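Local structure of catalase-3 (Neurospora crassa, 4AJ9) at residues 171-177 with 467-473; 461-465 with 494-499. The protein breaks hydrogen peroxide down to water and dioxygen with a heme cofactor, and so probably protects the fungus from peroxide damage. All blocks are in the same frame, centred on the assembly; numbering follows the deposited sequence.

In the fold
Helix 454-468 serves both contacts: its last turn and the loop after it meet 171-177 in interaction 1, and the preceding turns pack on helix 489-499 in interaction 2. The centres lie 12 Å apart, and Leu499 CD2 touches Ser469 N at 3.6 Å. Interaction 1 is partly buried and joins the catalase-family region to the catalase-related immune-responsive region; its chemistry is mainly polar, two carboxylates collecting hydroxyl, indole and amide donors. Interaction 2, more buried, stays within the latter region and combines aliphatic packing with one arginine clamped on a carbonyl. Both are remote from the annotated sites and touch the same neighbouring subunit of the tetramer.

Interaction 1. Residues 171-177 with 467-473; sequences TAHDSAW and EASHVTN
Trp177 lays the CZ2 side of its indole against the start of the Glu467 side chain, CZ2 standing 3.4 Å from Glu467 CB, and its NE1 donates to Glu467 OE1 at 3.2 Å. The acceptor lies 1° out of the ring plane and uses its anti lone pair, whereas Thr171 OG1 donates to the same Glu467 OE1 from the syn side at 2.5 Å. A bend at chi2 (-121°) turns the carboxylate of Glu467 toward Thr171. Water 1 donates to the other oxygen, Glu467 OE2, and accepts from Thr171 N.

Asp174 grips the loop that leads into helix 474-487. Its OD1 accepts from Thr472 N at 2.8 Å, while OD2 takes Thr472 OG1 at 2.8 Å and Asn473 N at 2.9 Å, these two arriving from opposite faces of the carboxylate plane. Asn473 OD1 caps Val476 N, so the aspartate fixes the backbone of a residue that is itself an N-cap. Beside the Glu467 cluster, Ala172 CB sits over one face of the His470 ring, offset toward the rim, 4.2 Å from its centroid, in a CH-pi contact; His470 ND1 is bonded to Phe466 O. Val471 CG2 meets Trp177 CB at 3.9 Å, and its side chain also touches Val476 and Lys477. Leu402 of another subunit packs on Asp174.

Four donors on OE1 and OD2, with a further amide on OD1, would probably stabilise both carboxylates as anions, which is consistent with a polar junction between the start of helix 174-182, with the loop before it, and the end of helix 454-468, with the loop that follows.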
ATOM      1  N   THR C 171       0.495 -27.867 -15.111  1.00  5.15           N
ATOM      2  CA  THR C 171      -0.620 -27.813 -16.045  1.00  3.71           C
ATOM      3  C   THR C 171      -1.435 -29.098 -15.982  1.00  5.50           C
ATOM      4  O   THR C 171      -2.461 -29.228 -16.644  1.00  7.77           O
ATOM      5  CB  THR C 171      -0.136 -27.583 -17.475  1.00  7.74           C
ATOM      6  OG1 THR C 171       0.943 -28.484 -17.766  1.00  6.92           O
ATOM      7  CG2 THR C 171       0.347 -26.146 -17.651  1.00  4.79           C
ATOM      8  N   ALA C 172      -0.988 -30.042 -15.159  1.00  6.08           N
ATOM      9  CA  ALA C 172      -1.621 -31.365 -15.093  1.00  7.73           C
ATOM     10  C   ALA C 172      -2.879 -31.374 -14.239  1.00  6.94           C
ATOM     11  O   ALA C 172      -2.924 -32.025 -13.199  1.00  6.97           O
ATOM     12  CB  ALA C 172      -0.615 -32.416 -14.576  1.00  5.18           C
ATOM     13  N   HIS C 173      -3.898 -30.641 -14.669  1.00  7.94           N
ATOM     14  CA  HIS C 173      -5.188 -30.672 -13.987  1.00  6.69           C
ATOM     15  C   HIS C 173      -6.307 -30.224 -14.912  1.00  6.55           C
ATOM     16  O   HIS C 173      -6.057 -29.609 -15.946  1.00  8.19           O
ATOM     17  CB  HIS C 173      -5.179 -29.821 -12.716  1.00  7.62           C
ATOM     18  CG  HIS C 173      -4.713 -28.414 -12.929  1.00  4.28           C
ATOM     19  ND1 HIS C 173      -5.559 -27.328 -12.830  1.00 11.20           N
ATOM     20  CD2 HIS C 173      -3.486 -27.913 -13.211  1.00  4.43           C
ATOM     21  CE1 HIS C 173      -4.872 -26.218 -13.048  1.00  4.34           C
ATOM     22  NE2 HIS C 173      -3.614 -26.544 -13.286  1.00  4.67           N
ATOM     23  N   ASP C 174      -7.538 -30.521 -14.512  1.00  6.31           N
ATOM     24  CA  ASP C 174      -8.712 -30.317 -15.354  1.00  7.77           C
ATOM     25  C   ASP C 174      -8.798 -28.946 -16.018  1.00 12.12           C
ATOM     26  O   ASP C 174      -9.002 -28.853 -17.230  1.00  4.76           O
ATOM     27  CB  ASP C 174      -9.997 -30.573 -14.558  1.00  9.24           C
ATOM     28  CG  ASP C 174     -10.222 -32.045 -14.283  1.00 15.45           C
ATOM     29  OD1 ASP C 174      -9.273 -32.724 -13.834  1.00 11.22           O
ATOM     30  OD2 ASP C 174     -11.337 -32.529 -14.550  1.00 13.95           O
ATOM     31  N   SER C 175      -8.656 -27.887 -15.227  1.00  4.47           N
ATOM     32  CA  SER C 175      -8.961 -26.556 -15.728  1.00  6.56           C
ATOM     33  C   SER C 175      -8.001 -26.156 -16.842  1.00  4.50           C
ATOM     34  O   SER C 175      -8.394 -25.489 -17.803  1.00  5.71           O
ATOM     35  CB  SER C 175      -8.947 -25.525 -14.595  1.00  6.83           C
ATOM     36  OG  SER C 175      -7.688 -25.463 -13.959  1.00  5.58           O
ATOM     37  N   ALA C 176      -6.743 -26.570 -16.712  1.00  4.00           N
ATOM     38  CA  ALA C 176      -5.718 -26.189 -17.681  1.00  6.97           C
ATOM     39  C   ALA C 176      -6.052 -26.787 -19.042  1.00  8.71           C
ATOM     40  O   ALA C 176      -6.044 -26.103 -20.072  1.00  5.78           O
ATOM     41  CB  ALA C 176      -4.352 -26.656 -17.227  1.00  4.20           C
ATOM     42  N   TRP C 177      -6.325 -28.083 -19.039  1.00  4.45           N
ATOM     43  CA  TRP C 177      -6.597 -28.807 -20.280  1.00  2.95           C
ATOM     44  C   TRP C 177      -7.984 -28.510 -20.856  1.00 12.53           C
ATOM     45  O   TRP C 177      -8.185 -28.604 -22.069  1.00  6.19           O
ATOM     46  CB  TRP C 177      -6.349 -30.305 -20.079  1.00  5.36           C
ATOM     47  CG  TRP C 177      -4.894 -30.586 -19.982  1.00  5.11           C
ATOM     48  CD1 TRP C 177      -4.086 -30.418 -18.880  1.00  7.83           C
ATOM     49  CD2 TRP C 177      -4.040 -31.021 -21.045  1.00  7.11           C
ATOM     50  NE1 TRP C 177      -2.783 -30.742 -19.199  1.00  5.74           N
ATOM     51  CE2 TRP C 177      -2.731 -31.118 -20.518  1.00  8.45           C
ATOM     52  CE3 TRP C 177      -4.256 -31.352 -22.389  1.00  4.13           C
ATOM     53  CZ2 TRP C 177      -1.650 -31.535 -21.289  1.00  7.05           C
ATOM     54  CZ3 TRP C 177      -3.178 -31.765 -23.152  1.00  4.40           C
ATOM     55  CH2 TRP C 177      -1.896 -31.862 -22.597  1.00  6.09           C
ATOM     56  N   GLU C 467       0.066 -35.864 -18.303  1.00  8.04           N
ATOM     57  CA  GLU C 467      -0.787 -34.729 -17.933  1.00  8.34           C
ATOM     58  C   GLU C 467      -2.279 -34.984 -18.095  1.00 11.31           C
ATOM     59  O   GLU C 467      -3.061 -34.735 -17.179  1.00  8.84           O
ATOM     60  CB  GLU C 467      -0.391 -33.481 -18.734  1.00  9.88           C
ATOM     61  CG  GLU C 467       1.047 -33.032 -18.478  1.00  9.01           C
ATOM     62  CD  GLU C 467       1.142 -31.620 -17.937  1.00 11.49           C
ATOM     63  OE1 GLU C 467       0.142 -30.872 -18.024  1.00  8.95           O
ATOM     64  OE2 GLU C 467       2.225 -31.255 -17.426  1.00 11.43           O
ATOM     65  N   ALA C 468      -2.678 -35.460 -19.269  1.00  5.79           N
ATOM     66  CA  ALA C 468      -4.087 -35.637 -19.573  1.00  7.71           C
ATOM     67  C   ALA C 468      -4.744 -36.712 -18.698  1.00 10.13           C
ATOM     68  O   ALA C 468      -5.941 -36.651 -18.414  1.00  8.73           O
ATOM     69  CB  ALA C 468      -4.266 -35.959 -21.058  1.00  6.73           C
ATOM     70  N   SER C 469      -3.952 -37.687 -18.273  1.00  6.52           N
ATOM     71  CA  SER C 469      -4.438 -38.745 -17.405  1.00  8.94           C
ATOM     72  C   SER C 469      -4.769 -38.215 -16.009  1.00 12.29           C
ATOM     73  O   SER C 469      -5.386 -38.921 -15.213  1.00  7.50           O
ATOM     74  CB  SER C 469      -3.430 -39.894 -17.322  1.00  8.17           C
ATOM     75  OG  SER C 469      -2.425 -39.629 -16.364  1.00  8.46           O
ATOM     76  N   HIS C 470      -4.374 -36.972 -15.721  1.00  9.13           N
ATOM     77  CA  HIS C 470      -4.756 -36.328 -14.459  1.00  7.42           C
ATOM     78  C   HIS C 470      -6.123 -35.656 -14.542  1.00 13.84           C
ATOM     79  O   HIS C 470      -6.689 -35.264 -13.518  1.00 13.50           O
ATOM     80  CB  HIS C 470      -3.719 -35.286 -14.024  1.00  6.44           C
ATOM     81  CG  HIS C 470      -2.441 -35.877 -13.517  1.00 10.04           C
ATOM     82  ND1 HIS C 470      -1.456 -36.345 -14.357  1.00 11.27           N
ATOM     83  CD2 HIS C 470      -1.988 -36.074 -12.256  1.00  9.99           C
ATOM     84  CE1 HIS C 470      -0.446 -36.803 -13.636  1.00  8.33           C
ATOM     85  NE2 HIS C 470      -0.746 -36.653 -12.359  1.00 10.86           N
ATOM     86  N   VAL C 471      -6.648 -35.510 -15.757  1.00 10.02           N
ATOM     87  CA  VAL C 471      -7.931 -34.836 -15.948  1.00  7.07           C
ATOM     88  C   VAL C 471      -9.070 -35.748 -15.540  1.00 13.33           C
ATOM     89  O   VAL C 471      -9.272 -36.799 -16.145  1.00 10.64           O
ATOM     90  CB  VAL C 471      -8.119 -34.395 -17.414  1.00  9.03           C
ATOM     91  CG1 VAL C 471      -9.475 -33.732 -17.607  1.00 10.26           C
ATOM     92  CG2 VAL C 471      -6.984 -33.454 -17.825  1.00  7.03           C
ATOM     93  N   THR C 472      -9.802 -35.355 -14.501  1.00  8.83           N
ATOM     94  CA  THR C 472     -10.903 -36.176 -13.999  1.00 12.93           C
ATOM     95  C   THR C 472     -12.127 -36.173 -14.909  1.00 12.70           C
ATOM     96  O   THR C 472     -12.831 -37.186 -15.021  1.00 10.61           O
ATOM     97  CB  THR C 472     -11.346 -35.738 -12.596  1.00 19.11           C
ATOM     98  OG1 THR C 472     -12.038 -34.487 -12.684  1.00 17.30           O
ATOM     99  CG2 THR C 472     -10.142 -35.592 -11.679  1.00 14.01           C
ATOM    100  N   ASN C 473     -12.404 -35.038 -15.539  1.00  8.71           N
ATOM    101  CA  ASN C 473     -13.613 -34.912 -16.350  1.00 13.65           C
ATOM    102  C   ASN C 473     -13.466 -35.606 -17.698  1.00 14.87           C
ATOM    103  O   ASN C 473     -12.594 -35.258 -18.487  1.00  9.58           O
ATOM    104  CB  ASN C 473     -13.982 -33.447 -16.566  1.00  8.98           C
ATOM    105  CG  ASN C 473     -15.283 -33.291 -17.332  1.00 12.13           C
ATOM    106  OD1 ASN C 473     -15.329 -33.440 -18.560  1.00  9.21           O
ATOM    107  ND2 ASN C 473     -16.348 -33.006 -16.608  1.00 10.17           N
TER
HETATM  108  O   HOH W   1       2.264 -30.184 -15.160  1.00 15.82           O
HETATM  109  O   HOH W   2      -7.013 -32.527 -12.095  1.00 17.29           O

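Interaction 2. Residues 461-465 with 494-499; sequences INAIR and RVAVAL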
ATOM      1  N   ILE C 461       4.563 -36.932 -26.581  1.00  5.47           N
ATOM      2  CA  ILE C 461       3.373 -37.763 -26.426  1.00  5.66           C
ATOM      3  C   ILE C 461       3.220 -38.276 -24.988  1.00  5.60           C
ATOM      4  O   ILE C 461       2.124 -38.281 -24.426  1.00  7.19           O
ATOM      5  CB  ILE C 461       3.413 -38.956 -27.411  1.00  6.10           C
ATOM      6  CG1 ILE C 461       2.919 -38.510 -28.788  1.00  9.75           C
ATOM      7  CG2 ILE C 461       2.557 -40.113 -26.899  1.00  9.96           C
ATOM      8  CD1 ILE C 461       3.355 -39.422 -29.912  1.00 10.49           C
ATOM      9  N   ASN C 462       4.329 -38.729 -24.413  1.00  7.22           N
ATOM     10  CA  ASN C 462       4.334 -39.240 -23.051  1.00 11.74           C
ATOM     11  C   ASN C 462       4.031 -38.165 -22.011  1.00  7.80           C
ATOM     12  O   ASN C 462       3.436 -38.449 -20.979  1.00  7.49           O
ATOM     13  CB  ASN C 462       5.661 -39.936 -22.736  1.00  8.74           C
ATOM     14  CG  ASN C 462       5.781 -41.286 -23.424  1.00 11.48           C
ATOM     15  OD1 ASN C 462       4.810 -41.791 -23.997  1.00 10.12           O
ATOM     16  ND2 ASN C 462       6.957 -41.880 -23.356  1.00 10.28           N
ATOM     17  N   ALA C 463       4.458 -36.937 -22.280  1.00  8.80           N
ATOM     18  CA  ALA C 463       4.135 -35.826 -21.396  1.00  8.96           C
ATOM     19  C   ALA C 463       2.633 -35.545 -21.468  1.00 10.46           C
ATOM     20  O   ALA C 463       1.967 -35.341 -20.449  1.00  7.37           O
ATOM     21  CB  ALA C 463       4.951 -34.589 -21.769  1.00  4.36           C
ATOM     22  N   ILE C 464       2.090 -35.551 -22.681  1.00 10.23           N
ATOM     23  CA  ILE C 464       0.651 -35.348 -22.850  1.00  6.62           C
ATOM     24  C   ILE C 464      -0.130 -36.477 -22.189  1.00  9.40           C
ATOM     25  O   ILE C 464      -1.140 -36.232 -21.522  1.00  8.54           O
ATOM     26  CB  ILE C 464       0.254 -35.231 -24.334  1.00  6.57           C
ATOM     27  CG1 ILE C 464       0.960 -34.027 -24.979  1.00  7.14           C
ATOM     28  CG2 ILE C 464      -1.267 -35.115 -24.467  1.00  7.40           C
ATOM     29  CD1 ILE C 464       0.765 -33.925 -26.521  1.00  5.58           C
ATOM     30  N   ARG C 465       0.338 -37.713 -22.369  1.00  7.95           N
ATOM     31  CA  ARG C 465      -0.274 -38.857 -21.682  1.00  6.13           C
ATOM     32  C   ARG C 465      -0.261 -38.666 -20.166  1.00 11.55           C
ATOM     33  O   ARG C 465      -1.265 -38.886 -19.488  1.00  7.61           O
ATOM     34  CB  ARG C 465       0.470 -40.163 -22.016  1.00  6.69           C
ATOM     35  CG  ARG C 465       0.242 -40.697 -23.422  1.00  5.21           C
ATOM     36  CD  ARG C 465       1.220 -41.858 -23.722  1.00 12.03           C
ATOM     37  NE  ARG C 465       0.842 -42.631 -24.904  1.00 11.56           N
ATOM     38  CZ  ARG C 465       1.621 -43.535 -25.496  1.00  9.08           C
ATOM     39  NH1 ARG C 465       2.850 -43.773 -25.043  1.00 10.22           N
ATOM     40  NH2 ARG C 465       1.174 -44.197 -26.558  1.00 13.58           N
ATOM     41  N   ARG C 494      -1.975 -42.259 -30.208  1.00 10.55           N
ATOM     42  CA  ARG C 494      -1.020 -42.661 -29.190  1.00  8.99           C
ATOM     43  C   ARG C 494      -1.390 -42.122 -27.803  1.00  9.03           C
ATOM     44  O   ARG C 494      -1.275 -42.835 -26.807  1.00 12.02           O
ATOM     45  CB  ARG C 494       0.399 -42.285 -29.625  1.00  8.18           C
ATOM     46  CG  ARG C 494       0.882 -43.162 -30.775  1.00 15.14           C
ATOM     47  CD  ARG C 494       1.963 -42.506 -31.606  1.00 11.25           C
ATOM     48  NE  ARG C 494       3.266 -42.536 -30.953  1.00 12.70           N
ATOM     49  CZ  ARG C 494       4.376 -42.050 -31.500  1.00 11.04           C
ATOM     50  NH1 ARG C 494       4.344 -41.494 -32.711  1.00 14.22           N
ATOM     51  NH2 ARG C 494       5.520 -42.116 -30.843  1.00 12.57           N
ATOM     52  N   VAL C 495      -1.873 -40.883 -27.745  1.00  8.39           N
ATOM     53  CA  VAL C 495      -2.361 -40.314 -26.489  1.00 12.11           C
ATOM     54  C   VAL C 495      -3.634 -41.025 -26.028  1.00 10.91           C
ATOM     55  O   VAL C 495      -3.764 -41.386 -24.861  1.00  8.21           O
ATOM     56  CB  VAL C 495      -2.627 -38.792 -26.610  1.00  8.83           C
ATOM     57  CG1 VAL C 495      -3.423 -38.284 -25.406  1.00 11.90           C
ATOM     58  CG2 VAL C 495      -1.307 -38.025 -26.778  1.00  9.40           C
ATOM     59  N   ALA C 496      -4.565 -41.230 -26.954  1.00 12.05           N
ATOM     60  CA  ALA C 496      -5.823 -41.906 -26.640  1.00 14.39           C
ATOM     61  C   ALA C 496      -5.585 -43.230 -25.919  1.00 11.03           C
ATOM     62  O   ALA C 496      -6.340 -43.594 -25.023  1.00 18.13           O
ATOM     63  CB  ALA C 496      -6.645 -42.134 -27.912  1.00 16.17           C
ATOM     64  N   VAL C 497      -4.538 -43.949 -26.306  1.00 14.12           N
ATOM     65  CA  VAL C 497      -4.250 -45.234 -25.673  1.00 12.06           C
ATOM     66  C   VAL C 497      -4.162 -45.085 -24.162  1.00 15.30           C
ATOM     67  O   VAL C 497      -4.797 -45.828 -23.417  1.00 13.20           O
ATOM     68  CB  VAL C 497      -2.943 -45.848 -26.183  1.00 15.15           C
ATOM     69  CG1 VAL C 497      -2.548 -47.042 -25.305  1.00 15.87           C
ATOM     70  CG2 VAL C 497      -3.092 -46.278 -27.634  1.00 21.29           C
ATOM     71  N   ALA C 498      -3.375 -44.109 -23.716  1.00 11.90           N
ATOM     72  CA  ALA C 498      -3.167 -43.870 -22.288  1.00  7.20           C
ATOM     73  C   ALA C 498      -4.458 -43.555 -21.537  1.00 11.05           C
ATOM     74  O   ALA C 498      -4.629 -43.947 -20.382  1.00 11.18           O
ATOM     75  CB  ALA C 498      -2.136 -42.739 -22.088  1.00  9.24           C
ATOM     76  N   LEU C 499      -5.361 -42.840 -22.199  1.00 10.76           N
ATOM     77  CA  LEU C 499      -6.595 -42.373 -21.584  1.00  8.66           C
ATOM     78  C   LEU C 499      -7.719 -43.403 -21.691  1.00 10.36           C
ATOM     79  O   LEU C 499      -8.817 -43.188 -21.187  1.00 11.57           O
ATOM     80  CB  LEU C 499      -7.028 -41.069 -22.248  1.00  8.72           C
ATOM     81  CG  LEU C 499      -5.935 -39.996 -22.313  1.00  9.07           C
ATOM     82  CD1 LEU C 499      -6.444 -38.740 -23.007  1.00 10.29           C
ATOM     83  CD2 LEU C 499      -5.439 -39.674 -20.913  1.00  7.49           C
TER
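Arg465 crosses Ala498 before it reaches the backbone of helix 489-499. Its CB and CG lie against Ala498 CB, the CG at 3.4 Å, and CG also meets Val495 CA at 4.0 Å; CD continues past the same alanine methyl. Extended from CG to NE (chi2 170°), the chain brings the guanidinium alongside Arg494 O, which accepts from Arg465 NE at 2.9 Å and from Arg465 NH2 at 2.8 Å. This side-on grip keeps the oxygen 5° from the guanidinium plane, yet both nitrogens approach from the same face of the carbonyl, well above its plane. At the tip, NH1 donates to Asn462 OD1 at 3.0 Å, tilted from the guanidinium plane, and NH2 also forms a salt bridge with Asp677.

Ile461 serves both arginines: its CG2 lies over one face of the Arg465 guanidinium, and its CD1 over the centre of that of Arg494, 3.2 Å from CZ. Deeper in, Ile464 CG2 meets Val495 CG2 at 3.7 Å, with Leu484 of helix 474-487 touching both residues. The axes of the short segments 461-465 and 494-499 come within 9.1 Å and run 31° apart, in the same general direction. On a neighbouring subunit, Leu607 packs against Arg465 and Val497.

Putting a leucine at Arg465 would probably leave Arg494 O without its two donors and Asp677 with one arginine fewer. Asp677 also bridges Arg494 NE, so its carboxylate is likely to offset the two neighbouring positive charges, joining the C-terminal tail to this helix pair.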